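Local coordinates for conjugal transfer protein TRWB (Escherichia coli, PDB 1E9R), which acts in bacterial conjugation as a coupling protein, probably a ring-shaped hexameric P-loop NTPase that links DNA processing to type IV secretion and drives DNA transfer, at residues B[7-12]-B[361-366]; B[46-51]-B[411-416]; B[72-77]-B[282-287]. All coordinates share one frame; numbering follows the deposited sequence.

Contact 1: B[7-12]-B[361-366]; sequences GEFGGA and GEHEVE
The small three-stranded antiparallel sheet 16-18, 362-368, 384-390 receives a single aromatic contact from the chain's N-terminal loop: the ring of Phe9 meets the imidazole of His363 on the central strand. The CE1-NE2 side of the imidazole does the touching. Phe9 CZ lies 3.6 Å from His363 CE1, and His363 NE2 approaches the same CZ at 3.7 Å. From the side of Phe9, CE1 of the histidine comes over one face, displaced toward the rim. The two planes are inclined at 58° with ring centroids 4.8 Å apart, an oblique aromatic pair. On its other face the phenylalanine is backed by its own loop, which curls round so that the amide N of Gly11 sits over the ring centre, 3.4 Å above the plane. This is consistent with glycine here, since a beta carbon would run into Phe9 CZ. Phe9 reaches the strand because its CG stands anti to the backbone N (chi1 179°), throwing the ring out from the loop. His363 is held from within its own strand as well, since Val365 CG2 packs 3.7 Å above the centre of the imidazole. The polar end of the histidine is satisfied by Glu389 of strand 384-390, whose OE2 is hydrogen-bonded to NE2; this would fix the rotation of the imidazole and probably favours its positive charge. Both touching residues are buried. Phe14 closes the cluster by meeting the His363 ring edge-to-face and touching Phe9. Strand 362-368 follows helix 350-360 through Gly361 and runs between strands 16-18 and 384-390, while Phe9 also packs on Ile23 of strand 23-24 and on Arg19 of the second subunit.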
loop_
_atom_site.group_PDB
_atom_site.type_symbol
_atom_site.label_atom_id
_atom_site.label_comp_id
_atom_site.label_asym_id
_atom_site.label_seq_id
_atom_site.Cartn_x
_atom_site.Cartn_y
_atom_site.Cartn_z
ATOM N N GLY B 7 -9.851 -41.815 14.089
ATOM C CA GLY B 7 -10.243 -41.242 15.358
ATOM C C GLY B 7 -9.784 -39.817 15.634
ATOM O O GLY B 7 -10.614 -38.970 15.965
ATOM N N GLU B 8 -8.478 -39.547 15.524
ATOM C CA GLU B 8 -7.930 -38.205 15.783
ATOM C C GLU B 8 -8.105 -37.280 14.588
ATOM O O GLU B 8 -8.691 -36.197 14.692
ATOM C CB GLU B 8 -6.427 -38.252 16.055
ATOM C CG GLU B 8 -5.947 -39.098 17.198
ATOM C CD GLU B 8 -5.985 -40.593 16.919
ATOM O OE1 GLU B 8 -5.352 -41.066 15.939
ATOM O OE2 GLU B 8 -6.646 -41.300 17.709
ATOM N N PHE B 9 -7.541 -37.718 13.465
ATOM C CA PHE B 9 -7.573 -36.988 12.207
ATOM C C PHE B 9 -8.958 -37.024 11.567
ATOM O O PHE B 9 -9.508 -38.096 11.303
ATOM C CB PHE B 9 -6.530 -37.587 11.259
ATOM C CG PHE B 9 -6.474 -36.930 9.916
ATOM C CD1 PHE B 9 -6.320 -35.558 9.805
ATOM C CD2 PHE B 9 -6.564 -37.689 8.755
ATOM C CE1 PHE B 9 -6.258 -34.953 8.556
ATOM C CE2 PHE B 9 -6.502 -37.092 7.503
ATOM C CZ PHE B 9 -6.348 -35.723 7.404
ATOM N N GLY B 10 -9.508 -35.840 11.316
ATOM C CA GLY B 10 -10.828 -35.735 10.716
ATOM C C GLY B 10 -10.924 -36.155 9.262
ATOM O O GLY B 10 -12.021 -36.395 8.755
ATOM N N GLY B 11 -9.786 -36.242 8.582
ATOM C CA GLY B 11 -9.799 -36.643 7.188
ATOM C C GLY B 11 -9.857 -38.148 7.001
ATOM O O GLY B 11 -10.210 -38.898 7.916
ATOM N N ALA B 12 -9.500 -38.594 5.801
ATOM C CA ALA B 12 -9.513 -40.014 5.479
ATOM C C ALA B 12 -8.360 -40.748 6.143
ATOM O O ALA B 12 -7.224 -40.267 6.143
ATOM C CB ALA B 12 -9.438 -40.198 3.978
ATOM N N GLY B 361 -0.938 -26.550 10.634
ATOM C CA GLY B 361 -0.083 -27.205 9.663
ATOM C C GLY B 361 -0.610 -28.386 8.891
ATOM O O GLY B 361 -1.672 -28.922 9.197
ATOM N N GLU B 362 0.157 -28.779 7.875
ATOM C CA GLU B 362 -0.174 -29.920 7.017
ATOM C C GLU B 362 0.709 -31.114 7.359
ATOM O O GLU B 362 1.690 -31.003 8.099
ATOM C CB GLU B 362 0.096 -29.621 5.537
ATOM C CG GLU B 362 -0.445 -28.338 4.972
ATOM C CD GLU B 362 -0.333 -28.313 3.451
ATOM O OE1 GLU B 362 0.759 -28.636 2.916
ATOM O OE2 GLU B 362 -1.342 -27.968 2.792
ATOM N N HIS B 363 0.360 -32.256 6.783
ATOM C CA HIS B 363 1.153 -33.462 6.957
ATOM C C HIS B 363 1.236 -34.134 5.587
ATOM O O HIS B 363 0.386 -33.898 4.730
ATOM C CB HIS B 363 0.524 -34.404 8.019
ATOM C CG HIS B 363 -0.832 -34.945 7.665
ATOM N ND1 HIS B 363 -1.656 -35.533 8.601
ATOM C CD2 HIS B 363 -1.491 -35.028 6.484
ATOM C CE1 HIS B 363 -2.762 -35.957 8.012
ATOM N NE2 HIS B 363 -2.686 -35.664 6.726
ATOM N N GLU B 364 2.289 -34.906 5.349
ATOM C CA GLU B 364 2.387 -35.627 4.095
ATOM C C GLU B 364 2.097 -37.053 4.543
ATOM O O GLU B 364 2.628 -37.517 5.553
ATOM C CB GLU B 364 3.765 -35.488 3.467
ATOM C CG GLU B 364 3.759 -35.931 2.025
ATOM C CD GLU B 364 4.915 -35.383 1.250
ATOM O OE1 GLU B 364 6.062 -35.595 1.684
ATOM O OE2 GLU B 364 4.674 -34.739 0.205
ATOM N N VAL B 365 1.260 -37.742 3.782
ATOM C CA VAL B 365 0.794 -39.066 4.154
ATOM C C VAL B 365 0.623 -40.014 2.955
ATOM O O VAL B 365 0.475 -39.558 1.827
ATOM C CB VAL B 365 -0.563 -38.851 4.902
ATOM C CG1 VAL B 365 -1.506 -39.963 4.637
ATOM C CG2 VAL B 365 -0.318 -38.650 6.388
ATOM N N GLU B 366 0.662 -41.327 3.199
ATOM C CA GLU B 366 0.457 -42.324 2.135
ATOM C C GLU B 366 -0.853 -43.047 2.421
ATOM O O GLU B 366 -1.088 -43.485 3.551
ATOM C CB GLU B 366 1.594 -43.347 2.086
ATOM C CG GLU B 366 2.947 -42.740 1.798
ATOM C CD GLU B 366 4.028 -43.778 1.584
ATOM O OE1 GLU B 366 4.073 -44.765 2.351
ATOM O OE2 GLU B 366 4.848 -43.595 0.658
#

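Contact 2: B[46-51]-B[411-416]; sequences PMPRDA and GNRPIA
Asp50 pairs with two arginines: OD2 forms a salt bridge with Arg413 NH2 at 3.5 Å, and OD1 forms another with Arg54. The contact joins the loop leading from strand 45-46 toward strand 56-59, an inner strand of the large mixed sheet of the P-loop NTPase-type domain, to the approach to edge-proximal strand 415-419 of that sheet. The bridge to Arg413 is long, an ionic contact, though the carboxylate and guanidinium planes are only 17° apart and the aspartate comes at the edge of the guanidinium. Asp50 and Arg413 extend toward each other from opposite directions. The arginine chain is bent at its second torsion (chi2 -83°), which swings the guanidinium over Pro48 toward Asp50, and from there on it runs extended. One face of the group lies on the ring of Pro48, whose CG is 3.7 Å above the plane over its centre. Thus a buried proline supports the flat side of the cation while an exposed carboxylate takes its edge. A leucine in place of Arg413 would probably cost Asp50 this charged partner, leaving the pairing with Arg54, and strip Pro48 of the flat group that lies over its ring. Pro48 is packed further against Phe409 and against Thr33 of helix 26-33. Its carbonyl also shapes the loop: Pro48 O accepts a hydrogen bond from Ala51 N at 2.8 Å, closing the turn that carries Asp50. The closest approach across the contact is made by Pro48 CB, 3.4 Å from Arg413 NH2.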
loop_
_atom_site.group_PDB
_atom_site.type_symbol
_atom_site.label_atom_id
_atom_site.label_comp_id
_atom_site.label_asym_id
_atom_site.label_seq_id
_atom_site.Cartn_x
_atom_site.Cartn_y
_atom_site.Cartn_z
ATOM N N PRO B 46 -1.184 -31.975 30.616
ATOM C CA PRO B 46 -0.043 -31.442 31.367
ATOM C C PRO B 46 0.932 -30.733 30.437
ATOM O O PRO B 46 1.308 -31.244 29.379
ATOM C CB PRO B 46 0.554 -32.683 32.032
ATOM C CG PRO B 46 0.206 -33.771 31.097
ATOM C CD PRO B 46 -1.220 -33.444 30.701
ATOM N N MET B 47 1.334 -29.541 30.847
ATOM C CA MET B 47 2.233 -28.736 30.059
ATOM C C MET B 47 3.695 -29.090 30.299
ATOM O O MET B 47 4.155 -29.139 31.436
ATOM C CB MET B 47 1.969 -27.262 30.372
ATOM C CG MET B 47 2.965 -26.293 29.776
ATOM S SD MET B 47 2.308 -24.619 29.777
ATOM C CE MET B 47 3.137 -23.961 28.321
ATOM N N PRO B 48 4.438 -29.375 29.220
ATOM C CA PRO B 48 5.851 -29.713 29.362
ATOM C C PRO B 48 6.504 -28.592 30.142
ATOM O O PRO B 48 6.363 -27.422 29.796
ATOM C CB PRO B 48 6.336 -29.760 27.925
ATOM C CG PRO B 48 5.144 -30.279 27.206
ATOM C CD PRO B 48 4.002 -29.515 27.822
ATOM N N ARG B 49 7.202 -28.952 31.206
ATOM C CA ARG B 49 7.875 -27.975 32.048
ATOM C C ARG B 49 8.757 -27.013 31.264
ATOM O O ARG B 49 8.774 -25.819 31.543
ATOM C CB ARG B 49 8.726 -28.697 33.095
ATOM C CG ARG B 49 7.987 -29.112 34.346
ATOM C CD ARG B 49 8.108 -28.026 35.370
ATOM N NE ARG B 49 7.810 -28.534 36.696
ATOM C CZ ARG B 49 8.095 -27.881 37.815
ATOM N NH1 ARG B 49 8.692 -26.698 37.741
ATOM N NH2 ARG B 49 7.780 -28.408 38.995
ATOM N N ASP B 50 9.493 -27.541 30.292
ATOM C CA ASP B 50 10.400 -26.734 29.483
ATOM C C ASP B 50 9.654 -25.781 28.551
ATOM O O ASP B 50 10.251 -24.876 27.964
ATOM C CB ASP B 50 11.331 -27.645 28.664
ATOM C CG ASP B 50 10.575 -28.518 27.654
ATOM O OD1 ASP B 50 9.921 -27.968 26.737
ATOM O OD2 ASP B 50 10.632 -29.764 27.769
ATOM N N ALA B 51 8.348 -25.989 28.424
ATOM C CA ALA B 51 7.525 -25.160 27.568
ATOM C C ALA B 51 7.012 -23.941 28.326
ATOM O O ALA B 51 6.753 -22.890 27.735
ATOM C CB ALA B 51 6.366 -25.972 27.041
ATOM N N GLY B 411 8.061 -27.173 20.227
ATOM C CA GLY B 411 8.895 -28.306 19.882
ATOM C C GLY B 411 8.214 -29.383 19.053
ATOM O O GLY B 411 7.200 -29.143 18.390
ATOM N N ASN B 412 8.777 -30.583 19.106
ATOM C CA ASN B 412 8.276 -31.709 18.338
ATOM C C ASN B 412 7.215 -32.505 19.086
ATOM O O ASN B 412 7.436 -33.643 19.490
ATOM C CB ASN B 412 9.458 -32.595 17.953
ATOM C CG ASN B 412 9.080 -33.667 16.978
ATOM O OD1 ASN B 412 8.308 -33.431 16.053
ATOM N ND2 ASN B 412 9.636 -34.858 17.163
ATOM N N ARG B 413 6.056 -31.883 19.268
ATOM C CA ARG B 413 4.934 -32.510 19.956
ATOM C C ARG B 413 3.751 -32.585 19.017
ATOM O O ARG B 413 3.494 -31.652 18.260
ATOM C CB ARG B 413 4.482 -31.675 21.151
ATOM C CG ARG B 413 5.581 -31.124 21.999
ATOM C CD ARG B 413 6.063 -32.128 22.991
ATOM N NE ARG B 413 7.003 -31.507 23.910
ATOM C CZ ARG B 413 7.531 -32.122 24.962
ATOM N NH1 ARG B 413 7.206 -33.390 25.226
ATOM N NH2 ARG B 413 8.380 -31.463 25.752
ATOM N N PRO B 414 3.016 -33.697 19.043
ATOM C CA PRO B 414 1.864 -33.749 18.145
ATOM C C PRO B 414 0.786 -32.837 18.740
ATOM O O PRO B 414 0.908 -32.403 19.887
ATOM C CB PRO B 414 1.473 -35.223 18.175
ATOM C CG PRO B 414 1.886 -35.649 19.549
ATOM C CD PRO B 414 3.235 -34.992 19.705
ATOM N N ILE B 415 -0.247 -32.523 17.966
ATOM C CA ILE B 415 -1.322 -31.679 18.465
ATOM C C ILE B 415 -2.494 -32.595 18.805
ATOM O O ILE B 415 -2.564 -33.730 18.324
ATOM C CB ILE B 415 -1.785 -30.646 17.414
ATOM C CG1 ILE B 415 -2.417 -31.371 16.226
ATOM C CG2 ILE B 415 -0.613 -29.778 16.975
ATOM C CD1 ILE B 415 -3.011 -30.457 15.178
ATOM N N ALA B 416 -3.414 -32.099 19.627
ATOM C CA ALA B 416 -4.568 -32.885 20.028
ATOM C C ALA B 416 -5.836 -32.040 20.175
ATOM O O ALA B 416 -5.779 -30.900 20.625
ATOM C CB ALA B 416 -4.260 -33.583 21.344
#

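Contact 3: B[72-77]-B[282-287]; sequences ELAYTG and WLFIDE
Phe284, Leu73 and Trp282 bury most of the surface here, in a purely apolar join between helix 66-79 and strand 281-285 of the central sheet. The Phe284 ring is the hub. Over one face it receives Ala74 CB, 4.1 Å from the centroid and 21° off the ring normal, a CH-pi contact shifted toward the rim. Its far end also presses on the helix backbone, with CZ 3.6 Å from Ala74 CA. At the ring edge, near the plane, Leu73 CB stands 3.9 Å from Phe284 CE2, so consecutive helix residues hold the phenyl group by face and edge. The chi1 of -77° puts the phenyl CG opposite its own carbonyl carbon and projects the ring from the strand to the helix. Leu73 serves two aromatics. Beyond CB, its CD2 methyl reaches the six-membered part of the indole, 4.1 Å from Trp282 CH2, the two side chains crossing at about a right angle. Trp282 NE1, buried with the rest of the residue, is satisfied by Asp82.

The axes of segments 72-77 and 282-285 run nearly antiparallel (160° between their N-to-C directions) and come within 10.4 Å. This is the helix following the probable Walker A loop, laid on the parallel core; strand 281-285 lies between 83-89 and 309-315, with Ala74 and Trp282 touching Met84 and Phe284 touching Val312.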
loop_
_atom_site.group_PDB
_atom_site.type_symbol
_atom_site.label_atom_id
_atom_site.label_comp_id
_atom_site.label_asym_id
_atom_site.label_seq_id
_atom_site.Cartn_x
_atom_site.Cartn_y
_atom_site.Cartn_z
ATOM N N GLU B 72 -8.102 -22.363 34.400
ATOM C CA GLU B 72 -7.563 -23.676 34.717
ATOM C C GLU B 72 -6.044 -23.649 34.878
ATOM O O GLU B 72 -5.491 -24.221 35.815
ATOM C CB GLU B 72 -7.934 -24.661 33.618
ATOM C CG GLU B 72 -7.086 -25.915 33.639
ATOM C CD GLU B 72 -7.507 -26.940 32.604
ATOM O OE1 GLU B 72 -8.629 -26.827 32.039
ATOM O OE2 GLU B 72 -6.700 -27.866 32.373
ATOM N N LEU B 73 -5.372 -22.992 33.944
ATOM C CA LEU B 73 -3.925 -22.891 33.984
ATOM C C LEU B 73 -3.450 -22.175 35.248
ATOM O O LEU B 73 -2.511 -22.615 35.908
ATOM C CB LEU B 73 -3.430 -22.138 32.753
ATOM C CG LEU B 73 -2.407 -22.861 31.889
ATOM C CD1 LEU B 73 -2.104 -22.014 30.691
ATOM C CD2 LEU B 73 -1.151 -23.135 32.677
ATOM N N ALA B 74 -4.099 -21.061 35.578
ATOM C CA ALA B 74 -3.740 -20.277 36.761
ATOM C C ALA B 74 -3.951 -21.100 38.034
ATOM O O ALA B 74 -3.100 -21.116 38.934
ATOM C CB ALA B 74 -4.580 -19.003 36.812
ATOM N N TYR B 75 -5.097 -21.773 38.093
ATOM C CA TYR B 75 -5.447 -22.618 39.222
ATOM C C TYR B 75 -4.391 -23.695 39.472
ATOM O O TYR B 75 -3.830 -23.791 40.561
ATOM C CB TYR B 75 -6.796 -23.274 38.961
ATOM C CG TYR B 75 -7.173 -24.315 39.986
ATOM C CD1 TYR B 75 -7.147 -24.021 41.354
ATOM C CD2 TYR B 75 -7.578 -25.589 39.591
ATOM C CE1 TYR B 75 -7.516 -24.971 42.302
ATOM C CE2 TYR B 75 -7.952 -26.549 40.530
ATOM C CZ TYR B 75 -7.919 -26.237 41.881
ATOM O OH TYR B 75 -8.288 -27.191 42.807
ATOM N N THR B 76 -4.122 -24.509 38.459
ATOM C CA THR B 76 -3.139 -25.570 38.593
ATOM C C THR B 76 -1.753 -25.026 38.953
ATOM O O THR B 76 -0.940 -25.718 39.568
ATOM C CB THR B 76 -3.065 -26.412 37.294
ATOM O OG1 THR B 76 -2.673 -25.590 36.190
ATOM C CG2 THR B 76 -4.412 -27.007 36.995
ATOM N N GLY B 77 -1.492 -23.780 38.569
ATOM C CA GLY B 77 -0.216 -23.162 38.871
ATOM C C GLY B 77 -0.187 -22.742 40.324
ATOM O O GLY B 77 0.862 -22.736 40.963
ATOM N N TRP B 282 4.281 -16.132 36.771
ATOM C CA TRP B 282 3.352 -16.137 35.648
ATOM C C TRP B 282 2.764 -14.757 35.384
ATOM O O TRP B 282 2.603 -13.951 36.299
ATOM C CB TRP B 282 2.190 -17.115 35.893
ATOM C CG TRP B 282 2.600 -18.546 35.960
ATOM C CD1 TRP B 282 3.162 -19.189 37.024
ATOM C CD2 TRP B 282 2.522 -19.516 34.901
ATOM N NE1 TRP B 282 3.439 -20.494 36.695
ATOM C CE2 TRP B 282 3.058 -20.721 35.399
ATOM C CE3 TRP B 282 2.052 -19.476 33.579
ATOM C CZ2 TRP B 282 3.140 -21.883 34.624
ATOM C CZ3 TRP B 282 2.134 -20.633 32.807
ATOM C CH2 TRP B 282 2.675 -21.819 33.335
ATOM N N LEU B 283 2.451 -14.501 34.117
ATOM C CA LEU B 283 1.830 -13.256 33.704
ATOM C C LEU B 283 0.660 -13.681 32.834
ATOM O O LEU B 283 0.848 -14.188 31.731
ATOM C CB LEU B 283 2.787 -12.394 32.876
ATOM C CG LEU B 283 2.562 -10.868 32.883
ATOM C CD1 LEU B 283 3.037 -10.292 31.550
ATOM C CD2 LEU B 283 1.095 -10.523 33.123
ATOM N N PHE B 284 -0.549 -13.493 33.342
ATOM C CA PHE B 284 -1.751 -13.851 32.606
ATOM C C PHE B 284 -2.388 -12.614 32.017
ATOM O O PHE B 284 -2.772 -11.711 32.760
ATOM C CB PHE B 284 -2.747 -14.543 33.538
ATOM C CG PHE B 284 -2.398 -15.963 33.835
ATOM C CD1 PHE B 284 -1.465 -16.270 34.820
ATOM C CD2 PHE B 284 -2.969 -17.001 33.094
ATOM C CE1 PHE B 284 -1.100 -17.591 35.064
ATOM C CE2 PHE B 284 -2.617 -18.328 33.325
ATOM C CZ PHE B 284 -1.679 -18.626 34.314
ATOM N N ILE B 285 -2.492 -12.573 30.689
ATOM C CA ILE B 285 -3.111 -11.449 29.984
ATOM C C ILE B 285 -4.373 -11.955 29.310
ATOM O O ILE B 285 -4.296 -12.685 28.329
ATOM C CB ILE B 285 -2.183 -10.888 28.902
ATOM C CG1 ILE B 285 -0.849 -10.483 29.528
ATOM C CG2 ILE B 285 -2.846 -9.706 28.209
ATOM C CD1 ILE B 285 0.157 -9.958 28.534
ATOM N N ASP B 286 -5.534 -11.564 29.828
ATOM C CA ASP B 286 -6.818 -12.022 29.276
ATOM C C ASP B 286 -6.982 -11.791 27.778
ATOM O O ASP B 286 -7.439 -12.670 27.057
ATOM C CB ASP B 286 -7.979 -11.348 30.003
ATOM C CG ASP B 286 -8.002 -9.851 29.792
ATOM O OD1 ASP B 286 -6.955 -9.192 30.016
ATOM O OD2 ASP B 286 -9.071 -9.335 29.400
ATOM N N GLU B 287 -6.625 -10.593 27.326
ATOM C CA GLU B 287 -6.714 -10.223 25.919
ATOM C C GLU B 287 -5.534 -9.319 25.612
ATOM O O GLU B 287 -5.452 -8.197 26.096
ATOM C CB GLU B 287 -8.029 -9.494 25.637
ATOM C CG GLU B 287 -8.111 -8.894 24.243
ATOM C CD GLU B 287 -7.765 -9.893 23.151
ATOM O OE1 GLU B 287 -8.442 -10.939 23.056
ATOM O OE2 GLU B 287 -6.813 -9.631 22.384
#

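Contact 3 lies deepest, its centre about 10 Å from that of the chain, whereas contacts 2 and 1 lie about 21 and 33 Å out. The chemistry differs with place: apolar helix-on-sheet packing in the core, a partly buried ion pair whose guanidinium rests on a proline in contact 2, and, farthest out yet buried, an aromatic pair at the small outlying sheet in contact 1. Contacts 2 and 3 both reach the large mixed sheet, near one edge and inside it respectively; their centres are about 17 Å apart. Contact 1 belongs to a different sheet. No other subunit touches the segments of contact 3, but both outer contacts have a neighbour in the third subunit.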